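Local coordinates for apical membrane antigen 1-like protein, soluble form (Toxoplasma gondii, PDB 3ZLE) that probably takes part in host cell invasion by sporozoites, as a surface antigen of the moving junction, at residues G298-F306 / C317-D325; F187-S195 / E254-A262. All coordinates share one frame; numbering follows the deposited sequence.

Overall arrangement
Both segments of interaction 2 (187-195 with 254-262) come earlier in the chain than those of interaction 1 (298-306 with 317-325), and the two centres lie about 16 Å apart. Helix 253-262 is the piece between them. One side of it meets strand 187-191, which pairs with strand 55-59 in a two-stranded sheet; the other lies on the hairpin of strands 303-308 and 315-320, inside a four-stranded antiparallel sheet. The disulfide Cys-256-Cys-317 ties helix to hairpin, and Val-260 packs on Ala-304. Interaction 1 lies in the helix-backed sheet of what is probably the second PAN-like module, domain II of the ectodomain, while interaction 2 probably joins that module to domain I.

Interaction 1 of 2, residues G298-F306 / C317-D325; sequences GFGANWANF and CAIFDQVPD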
loop_
_atom_site.group_PDB
_atom_site.type_symbol
_atom_site.label_atom_id
_atom_site.label_comp_id
_atom_site.label_asym_id
_atom_site.label_seq_id
_atom_site.Cartn_x
_atom_site.Cartn_y
_atom_site.Cartn_z
ATOM N N GLY A 298 3.053 -10.055 3.901
ATOM C CA GLY A 298 1.778 -9.502 3.460
ATOM C C GLY A 298 0.516 -10.156 4.001
ATOM O O GLY A 298 -0.596 -9.777 3.624
ATOM N N PHE A 299 0.663 -11.052 4.965
ATOM C CA PHE A 299 -0.493 -11.512 5.718
ATOM C C PHE A 299 -0.929 -10.458 6.750
ATOM O O PHE A 299 -0.092 -9.849 7.440
ATOM C CB PHE A 299 -0.189 -12.866 6.389
ATOM C CG PHE A 299 -0.049 -14.015 5.406
ATOM C CD1 PHE A 299 -1.169 -14.731 4.970
ATOM C CD2 PHE A 299 1.202 -14.326 4.837
ATOM C CE1 PHE A 299 -1.056 -15.749 3.981
ATOM C CE2 PHE A 299 1.330 -15.384 3.899
ATOM C CZ PHE A 299 0.187 -16.089 3.465
ATOM N N GLY A 300 -2.228 -10.185 6.824
ATOM C CA GLY A 300 -2.706 -9.306 7.897
ATOM C C GLY A 300 -4.080 -8.719 7.583
ATOM O O GLY A 300 -4.724 -9.125 6.634
ATOM N N ALA A 301 -4.493 -7.712 8.351
ATOM C CA ALA A 301 -5.826 -7.137 8.193
ATOM C C ALA A 301 -5.713 -6.023 7.162
ATOM O O ALA A 301 -5.403 -4.894 7.519
ATOM C CB ALA A 301 -6.310 -6.579 9.527
ATOM N N ASN A 302 -5.785 -6.381 5.885
ATOM C CA ASN A 302 -5.339 -5.482 4.822
ATOM C C ASN A 302 -6.530 -4.988 3.975
ATOM O O ASN A 302 -6.345 -4.163 3.075
ATOM C CB ASN A 302 -4.366 -6.194 3.851
ATOM C CG ASN A 302 -3.236 -6.891 4.545
ATOM O OD1 ASN A 302 -2.606 -6.336 5.460
ATOM N ND2 ASN A 302 -2.842 -8.033 3.996
ATOM N N TRP A 303 -7.685 -5.625 4.155
ATOM C CA TRP A 303 -8.898 -5.298 3.413
ATOM C C TRP A 303 -9.933 -4.642 4.314
ATOM O O TRP A 303 -9.983 -4.940 5.489
ATOM C CB TRP A 303 -9.499 -6.544 2.819
ATOM C CG TRP A 303 -8.509 -7.404 2.006
ATOM C CD1 TRP A 303 -8.392 -7.441 0.647
ATOM C CD2 TRP A 303 -7.626 -8.436 2.518
ATOM N NE1 TRP A 303 -7.415 -8.363 0.282
ATOM C CE2 TRP A 303 -6.928 -8.975 1.414
ATOM C CE3 TRP A 303 -7.275 -8.861 3.808
ATOM C CZ2 TRP A 303 -5.931 -9.975 1.555
ATOM C CZ3 TRP A 303 -6.278 -9.828 3.951
ATOM C CH2 TRP A 303 -5.646 -10.401 2.818
ATOM N N ALA A 304 -10.726 -3.707 3.749
ATOM C CA ALA A 304 -11.797 -3.056 4.464
ATOM C C ALA A 304 -13.058 -2.986 3.616
ATOM O O ALA A 304 -13.008 -2.631 2.447
ATOM C CB ALA A 304 -11.387 -1.643 4.910
ATOM N N ASN A 305 -14.195 -3.362 4.207
ATOM C CA ASN A 305 -15.483 -3.134 3.589
ATOM C C ASN A 305 -16.136 -1.899 4.165
ATOM O O ASN A 305 -16.306 -1.788 5.398
ATOM C CB ASN A 305 -16.377 -4.345 3.798
ATOM C CG ASN A 305 -16.122 -5.414 2.780
ATOM O OD1 ASN A 305 -15.561 -5.141 1.700
ATOM N ND2 ASN A 305 -16.539 -6.624 3.082
ATOM N N PHE A 306 -16.498 -0.960 3.297
ATOM C CA PHE A 306 -17.229 0.234 3.729
ATOM C C PHE A 306 -18.713 0.163 3.332
ATOM O O PHE A 306 -19.052 0.147 2.144
ATOM C CB PHE A 306 -16.614 1.484 3.140
ATOM C CG PHE A 306 -17.410 2.727 3.426
ATOM C CD1 PHE A 306 -17.244 3.420 4.619
ATOM C CD2 PHE A 306 -18.411 3.130 2.563
ATOM C CE1 PHE A 306 -17.936 4.585 4.852
ATOM C CE2 PHE A 306 -19.145 4.283 2.811
ATOM C CZ PHE A 306 -18.887 5.028 3.937
ATOM N N CYS A 317 -16.779 0.875 8.774
ATOM C CA CYS A 317 -15.531 0.375 8.181
ATOM C C CYS A 317 -15.162 -0.970 8.803
ATOM O O CYS A 317 -14.663 -1.024 9.941
ATOM C CB CYS A 317 -14.419 1.335 8.480
ATOM S SG CYS A 317 -12.912 1.029 7.556
ATOM N N ALA A 318 -15.469 -2.054 8.107
ATOM C CA ALA A 318 -15.224 -3.418 8.630
ATOM C C ALA A 318 -13.930 -3.955 8.062
ATOM O O ALA A 318 -13.874 -4.391 6.900
ATOM C CB ALA A 318 -16.372 -4.355 8.274
ATOM N N ILE A 319 -12.895 -3.923 8.878
ATOM C CA ILE A 319 -11.582 -4.347 8.454
ATOM C C ILE A 319 -11.334 -5.822 8.763
ATOM O O ILE A 319 -11.514 -6.282 9.881
ATOM C CB ILE A 319 -10.536 -3.525 9.153
ATOM C CG1 ILE A 319 -10.561 -2.088 8.622
ATOM C CG2 ILE A 319 -9.183 -4.207 9.096
ATOM C CD1 ILE A 319 -9.879 -1.104 9.548
ATOM N N PHE A 320 -10.891 -6.567 7.777
ATOM C CA PHE A 320 -10.779 -7.999 7.988
ATOM C C PHE A 320 -9.450 -8.513 7.499
ATOM O O PHE A 320 -8.729 -7.811 6.791
ATOM C CB PHE A 320 -11.937 -8.739 7.331
ATOM C CG PHE A 320 -11.979 -8.590 5.821
ATOM C CD1 PHE A 320 -12.613 -7.488 5.228
ATOM C CD2 PHE A 320 -11.481 -9.597 4.995
ATOM C CE1 PHE A 320 -12.734 -7.391 3.862
ATOM C CE2 PHE A 320 -11.532 -9.474 3.613
ATOM C CZ PHE A 320 -12.139 -8.352 3.045
ATOM N N ASP A 321 -9.152 -9.761 7.825
ATOM C CA ASP A 321 -7.828 -10.306 7.543
ATOM C C ASP A 321 -7.845 -11.623 6.817
ATOM O O ASP A 321 -6.846 -12.329 6.832
ATOM C CB ASP A 321 -7.015 -10.451 8.831
ATOM C CG ASP A 321 -7.554 -11.534 9.744
ATOM O OD1 ASP A 321 -8.541 -12.203 9.392
ATOM O OD2 ASP A 321 -7.029 -11.656 10.857
ATOM N N GLN A 322 -8.905 -11.872 6.046
ATOM C CA GLN A 322 -8.935 -13.021 5.135
ATOM C C GLN A 322 -8.832 -12.611 3.668
ATOM O O GLN A 322 -9.415 -11.625 3.244
ATOM C CB GLN A 322 -10.215 -13.804 5.331
ATOM C CG GLN A 322 -10.411 -14.312 6.745
ATOM C CD GLN A 322 -10.478 -15.821 6.797
ATOM O OE1 GLN A 322 -11.233 -16.448 6.043
ATOM N NE2 GLN A 322 -9.662 -16.420 7.658
ATOM N N VAL A 323 -8.169 -13.436 2.875
ATOM C CA VAL A 323 -8.181 -13.237 1.473
ATOM C C VAL A 323 -9.590 -13.496 0.969
ATOM O O VAL A 323 -10.105 -14.623 1.100
ATOM C CB VAL A 323 -7.194 -14.158 0.755
ATOM C CG1 VAL A 323 -7.402 -14.056 -0.762
ATOM C CG2 VAL A 323 -5.760 -13.783 1.124
ATOM N N PRO A 324 -10.178 -12.495 0.281
ATOM C CA PRO A 324 -11.553 -12.624 -0.166
ATOM C C PRO A 324 -11.552 -13.292 -1.527
ATOM O O PRO A 324 -10.544 -13.230 -2.222
ATOM C CB PRO A 324 -12.031 -11.159 -0.260
ATOM C CG PRO A 324 -10.803 -10.383 -0.525
ATOM C CD PRO A 324 -9.626 -11.160 0.024
ATOM N N ASP A 325 -12.644 -13.958 -1.891
ATOM C CA ASP A 325 -12.687 -14.687 -3.163
ATOM C C ASP A 325 -13.968 -14.404 -3.947
ATOM O O ASP A 325 -14.245 -15.020 -4.941
ATOM C CB ASP A 325 -12.515 -16.211 -2.923
ATOM C CG ASP A 325 -13.611 -16.797 -2.049
ATOM O OD1 ASP A 325 -14.636 -16.113 -1.829
ATOM O OD2 ASP A 325 -13.508 -18.001 -1.661
HETATM O O HOH W 1 -4.042 -12.345 5.607
#
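At the open end of the beta hairpin made by strands 303-308 and 315-320, Trp-303 and Phe-320 pack together on one face of the sheet. Phe-320 CG sits between its backbone N and carbonyl carbon (chi1 63°), which swings the ring back across the hairpin so that Trp-303 CB rests over its face, CB to Phe-320 CZ 3.2 Å, a tight fit. The indole and phenyl planes are nearly parallel (16°) but slid apart and barely overlap. Beyond the strand the chain folds over the indole: Gln-322 O lies 3.5 Å from Trp-303 CE3, and Pro-324 CD makes a CH-pi contact over the five-membered ring, 3.6 Å from Trp-303 NE1. Val-323 CG2 adds a methyl at CH2 and CZ2, while Asn-302 CB lies over the opposite indole face. NE1 itself donates to Phe-22 O, which helps fix the ring's rotation.

The pairing is antiparallel, in the central two strands of a four-stranded sheet, the kind on which the helix of a PAN module packs. Asn-305 and Ala-318 form a hydrogen-bonded pair, Asn-305 N to Ala-318 O 2.9 Å and Ala-318 N to Asn-305 O 2.8 Å. Phe-320 N bonds Trp-303 O at 3.0 Å, but a classic beta bulge, with Asn-302 and Trp-303 both facing Phe-320, interrupts the regular pattern. Just before it, Ala-301 is the centre of an inverse gamma turn, and a water joins Gly-300 N to Asp-321 O. On the other face Ala-304 CB touches Ile-319 CG1 at 3.8 Å and lies near Cys-317 SG, under helix 253-262. The amide of Asn-305, turned 48° from the Phe-320 ring, sends ND2 to the carbonyls of Phe-228 and Phe-239.

Interaction 2 of 2, residues F187-S195 / E254-A262; sequences FEPVKEKSS and EECWKRVFA
Packing around aromatic rings centres on Lys-191, whose aliphatic chain threads between two side chains of the helix. CB makes a CH-pi contact over the six-membered ring of Trp-257, while the bend at chi2 (-49°) brings CE over the face of Phe-261, 3.7 Å from its CD1. Lys-191 CG is closer still, 3.5 Å from Phe-261 CG. Pro-189 CB meets Phe-261 CZ at 4.0 Å, and Glu-192 O stands at the Trp-257 edge, 3.5 Å from CH2.

Polar contact runs largely through water. The bend at chi4 (58°) turns Lys-191 NZ toward the carbonyls of Ala-338 and Gly-340 and a water (NZ to water 2.6 Å) within hydrogen-bonding distance of Trp-257 O; these partners probably offset the cost of burying the charge. A second water joins Lys-191 N to Lys-258 O.

Charged contact lies at the more exposed end: the extended Lys-193 reaches Glu-254 in a long salt bridge, NZ to OE1 3.8 Å, and Glu-254 OE2 also pairs with Lys-258 NZ at 3.6 Å.

Strand 187-191 thus runs roughly antiparallel to helix 254-262, at 153°, an arrangement consistent with the domain I-domain II junction of AMA1 ectodomains.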
loop_
_atom_site.group_PDB
_atom_site.type_symbol
_atom_site.label_atom_id
_atom_site.label_comp_id
_atom_site.label_asym_id
_atom_site.label_seq_id
_atom_site.Cartn_x
_atom_site.Cartn_y
_atom_site.Cartn_z
ATOM N N PHE A 187 8.900 9.565 12.948
ATOM C CA PHE A 187 8.192 9.489 11.708
ATOM C C PHE A 187 7.459 8.174 11.573
ATOM O O PHE A 187 7.876 7.132 12.119
ATOM C CB PHE A 187 9.131 9.758 10.511
ATOM C CG PHE A 187 10.296 8.780 10.405
ATOM C CD1 PHE A 187 10.123 7.535 9.790
ATOM C CD2 PHE A 187 11.591 9.160 10.809
ATOM C CE1 PHE A 187 11.195 6.646 9.650
ATOM C CE2 PHE A 187 12.679 8.280 10.665
ATOM C CZ PHE A 187 12.483 7.030 10.051
ATOM N N GLU A 188 6.359 8.209 10.826
ATOM C CA GLU A 188 5.558 7.029 10.587
ATOM C C GLU A 188 4.791 7.107 9.262
ATOM O O GLU A 188 4.571 8.190 8.717
ATOM C CB GLU A 188 4.615 6.738 11.799
ATOM C CG GLU A 188 3.495 7.764 12.054
ATOM C CD GLU A 188 3.966 9.095 12.680
ATOM O OE1 GLU A 188 5.010 9.112 13.389
ATOM O OE2 GLU A 188 3.238 10.122 12.550
ATOM N N PRO A 189 4.479 5.954 8.682
ATOM C CA PRO A 189 3.801 5.995 7.400
ATOM C C PRO A 189 2.353 6.431 7.586
ATOM O O PRO A 189 1.787 6.181 8.623
ATOM C CB PRO A 189 3.851 4.530 6.917
ATOM C CG PRO A 189 4.911 3.866 7.746
ATOM C CD PRO A 189 4.897 4.594 9.067
ATOM N N VAL A 190 1.781 7.100 6.581
ATOM C CA VAL A 190 0.379 7.503 6.608
ATOM C C VAL A 190 -0.161 7.552 5.173
ATOM O O VAL A 190 0.602 7.841 4.247
ATOM C CB VAL A 190 0.231 8.856 7.319
ATOM C CG1 VAL A 190 0.587 10.022 6.373
ATOM C CG2 VAL A 190 -1.172 9.000 7.907
ATOM N N LYS A 191 -1.416 7.125 4.958
ATOM C CA LYS A 191 -2.150 7.534 3.741
ATOM C C LYS A 191 -2.550 9.016 3.745
ATOM O O LYS A 191 -3.274 9.468 4.635
ATOM C CB LYS A 191 -3.400 6.699 3.526
ATOM C CG LYS A 191 -3.187 5.276 3.032
ATOM C CD LYS A 191 -2.264 5.188 1.847
ATOM C CE LYS A 191 -2.085 3.768 1.308
ATOM N NZ LYS A 191 -3.299 3.037 0.869
ATOM N N GLU A 192 -2.192 9.706 2.658
ATOM C CA GLU A 192 -2.580 11.077 2.431
ATOM C C GLU A 192 -3.343 11.242 1.126
ATOM O O GLU A 192 -3.218 10.456 0.218
ATOM C CB GLU A 192 -1.366 12.024 2.492
ATOM C CG GLU A 192 -0.423 11.894 1.325
ATOM C CD GLU A 192 0.552 13.064 1.196
ATOM O OE1 GLU A 192 1.011 13.611 2.232
ATOM O OE2 GLU A 192 0.906 13.404 0.050
ATOM N N LYS A 193 -4.323 12.124 1.158
ATOM C CA LYS A 193 -5.034 12.501 -0.027
ATOM C C LYS A 193 -5.055 13.998 -0.075
ATOM O O LYS A 193 -5.762 14.638 0.703
ATOM C CB LYS A 193 -6.442 11.959 -0.014
ATOM C CG LYS A 193 -7.208 12.220 -1.300
ATOM C CD LYS A 193 -8.591 11.595 -1.213
ATOM C CE LYS A 193 -9.312 11.617 -2.553
ATOM N NZ LYS A 193 -10.619 10.909 -2.395
ATOM N N SER A 194 -4.200 14.541 -0.930
ATOM C CA SER A 194 -3.969 15.972 -1.052
ATOM C C SER A 194 -4.117 16.352 -2.523
ATOM O O SER A 194 -3.806 15.567 -3.418
ATOM C CB SER A 194 -2.541 16.303 -0.589
ATOM O OG SER A 194 -2.104 17.537 -1.130
ATOM N N SER A 195 -4.593 17.552 -2.786
ATOM C CA SER A 195 -4.678 17.987 -4.167
ATOM C C SER A 195 -3.280 18.388 -4.707
ATOM O O SER A 195 -3.050 18.359 -5.904
ATOM C CB SER A 195 -5.643 19.144 -4.290
ATOM O OG SER A 195 -5.338 20.109 -3.315
ATOM N N GLU A 254 -13.528 7.795 2.811
ATOM C CA GLU A 254 -12.110 8.111 2.759
ATOM C C GLU A 254 -11.423 7.863 4.114
ATOM O O GLU A 254 -10.217 7.510 4.184
ATOM C CB GLU A 254 -11.923 9.575 2.338
ATOM C CG GLU A 254 -10.579 10.157 2.781
ATOM C CD GLU A 254 -10.338 11.585 2.272
ATOM O OE1 GLU A 254 -10.961 12.005 1.244
ATOM O OE2 GLU A 254 -9.509 12.288 2.909
ATOM N N GLU A 255 -12.174 8.093 5.188
ATOM C CA GLU A 255 -11.684 7.826 6.516
ATOM C C GLU A 255 -11.468 6.315 6.635
ATOM O O GLU A 255 -10.446 5.883 7.132
ATOM C CB GLU A 255 -12.685 8.352 7.580
ATOM C CG GLU A 255 -12.456 7.867 9.018
ATOM C CD GLU A 255 -13.308 8.633 10.054
ATOM O OE1 GLU A 255 -13.590 9.829 9.846
ATOM O OE2 GLU A 255 -13.693 8.044 11.080
ATOM N N CYS A 256 -12.384 5.529 6.093
ATOM C CA CYS A 256 -12.213 4.077 6.064
ATOM C C CYS A 256 -10.958 3.680 5.273
ATOM O O CYS A 256 -10.218 2.803 5.678
ATOM C CB CYS A 256 -13.450 3.381 5.489
ATOM S SG CYS A 256 -13.401 1.566 5.528
ATOM N N TRP A 257 -10.718 4.366 4.172
ATOM C CA TRP A 257 -9.579 4.080 3.328
ATOM C C TRP A 257 -8.253 4.335 4.073
ATOM O O TRP A 257 -7.325 3.552 3.995
ATOM C CB TRP A 257 -9.678 4.920 2.044
ATOM C CG TRP A 257 -8.409 4.927 1.211
ATOM C CD1 TRP A 257 -7.936 3.916 0.436
ATOM C CD2 TRP A 257 -7.453 6.002 1.105
ATOM N NE1 TRP A 257 -6.744 4.295 -0.166
ATOM C CE2 TRP A 257 -6.433 5.569 0.223
ATOM C CE3 TRP A 257 -7.404 7.304 1.611
ATOM C CZ2 TRP A 257 -5.324 6.383 -0.130
ATOM C CZ3 TRP A 257 -6.306 8.128 1.250
ATOM C CH2 TRP A 257 -5.325 7.680 0.334
ATOM N N LYS A 258 -8.207 5.406 4.847
ATOM C CA LYS A 258 -7.056 5.701 5.691
ATOM C C LYS A 258 -6.879 4.742 6.850
ATOM O O LYS A 258 -5.754 4.467 7.272
ATOM C CB LYS A 258 -7.172 7.098 6.227
ATOM C CG LYS A 258 -6.685 8.121 5.252
ATOM C CD LYS A 258 -6.912 9.522 5.761
ATOM C CE LYS A 258 -6.356 10.491 4.754
ATOM N NZ LYS A 258 -6.680 11.898 5.027
ATOM N N ARG A 259 -7.995 4.242 7.365
ATOM C CA ARG A 259 -7.985 3.436 8.557
ATOM C C ARG A 259 -7.394 2.074 8.301
ATOM O O ARG A 259 -6.698 1.532 9.149
ATOM C CB ARG A 259 -9.409 3.286 9.079
ATOM C CG ARG A 259 -9.517 2.613 10.429
ATOM C CD ARG A 259 -10.464 3.403 11.336
ATOM N NE ARG A 259 -11.835 2.939 11.271
ATOM C CZ ARG A 259 -12.911 3.725 11.455
ATOM N NH1 ARG A 259 -12.780 5.026 11.607
ATOM N NH2 ARG A 259 -14.113 3.198 11.483
ATOM N N VAL A 260 -7.781 1.455 7.194
ATOM C CA VAL A 260 -7.308 0.136 6.894
ATOM C C VAL A 260 -5.788 0.122 6.760
ATOM O O VAL A 260 -5.122 -0.802 7.229
ATOM C CB VAL A 260 -8.019 -0.397 5.646
ATOM C CG1 VAL A 260 -7.696 0.434 4.411
ATOM C CG2 VAL A 260 -7.830 -1.851 5.457
ATOM N N PHE A 261 -5.223 1.195 6.245
ATOM C CA PHE A 261 -3.794 1.249 6.042
ATOM C C PHE A 261 -3.101 1.404 7.396
ATOM O O PHE A 261 -2.043 0.820 7.638
ATOM C CB PHE A 261 -3.427 2.460 5.129
ATOM C CG PHE A 261 -1.942 2.691 5.014
ATOM C CD1 PHE A 261 -1.134 1.825 4.248
ATOM C CD2 PHE A 261 -1.331 3.663 5.777
ATOM C CE1 PHE A 261 0.206 2.036 4.129
ATOM C CE2 PHE A 261 0.044 3.880 5.661
ATOM C CZ PHE A 261 0.808 3.022 4.886
ATOM N N ALA A 262 -3.697 2.196 8.275
ATOM C CA ALA A 262 -3.048 2.513 9.566
ATOM C C ALA A 262 -3.388 1.535 10.684
ATOM O O ALA A 262 -2.893 1.674 11.777
ATOM C CB ALA A 262 -3.382 3.936 10.001
HETATM O O HOH W 2 -5.348 2.275 2.242
HETATM O O HOH W 3 -3.436 6.291 7.071
HETATM O O HOH W 4 -4.469 13.520 3.400
HETATM O O HOH W 5 -7.765 14.208 3.126
#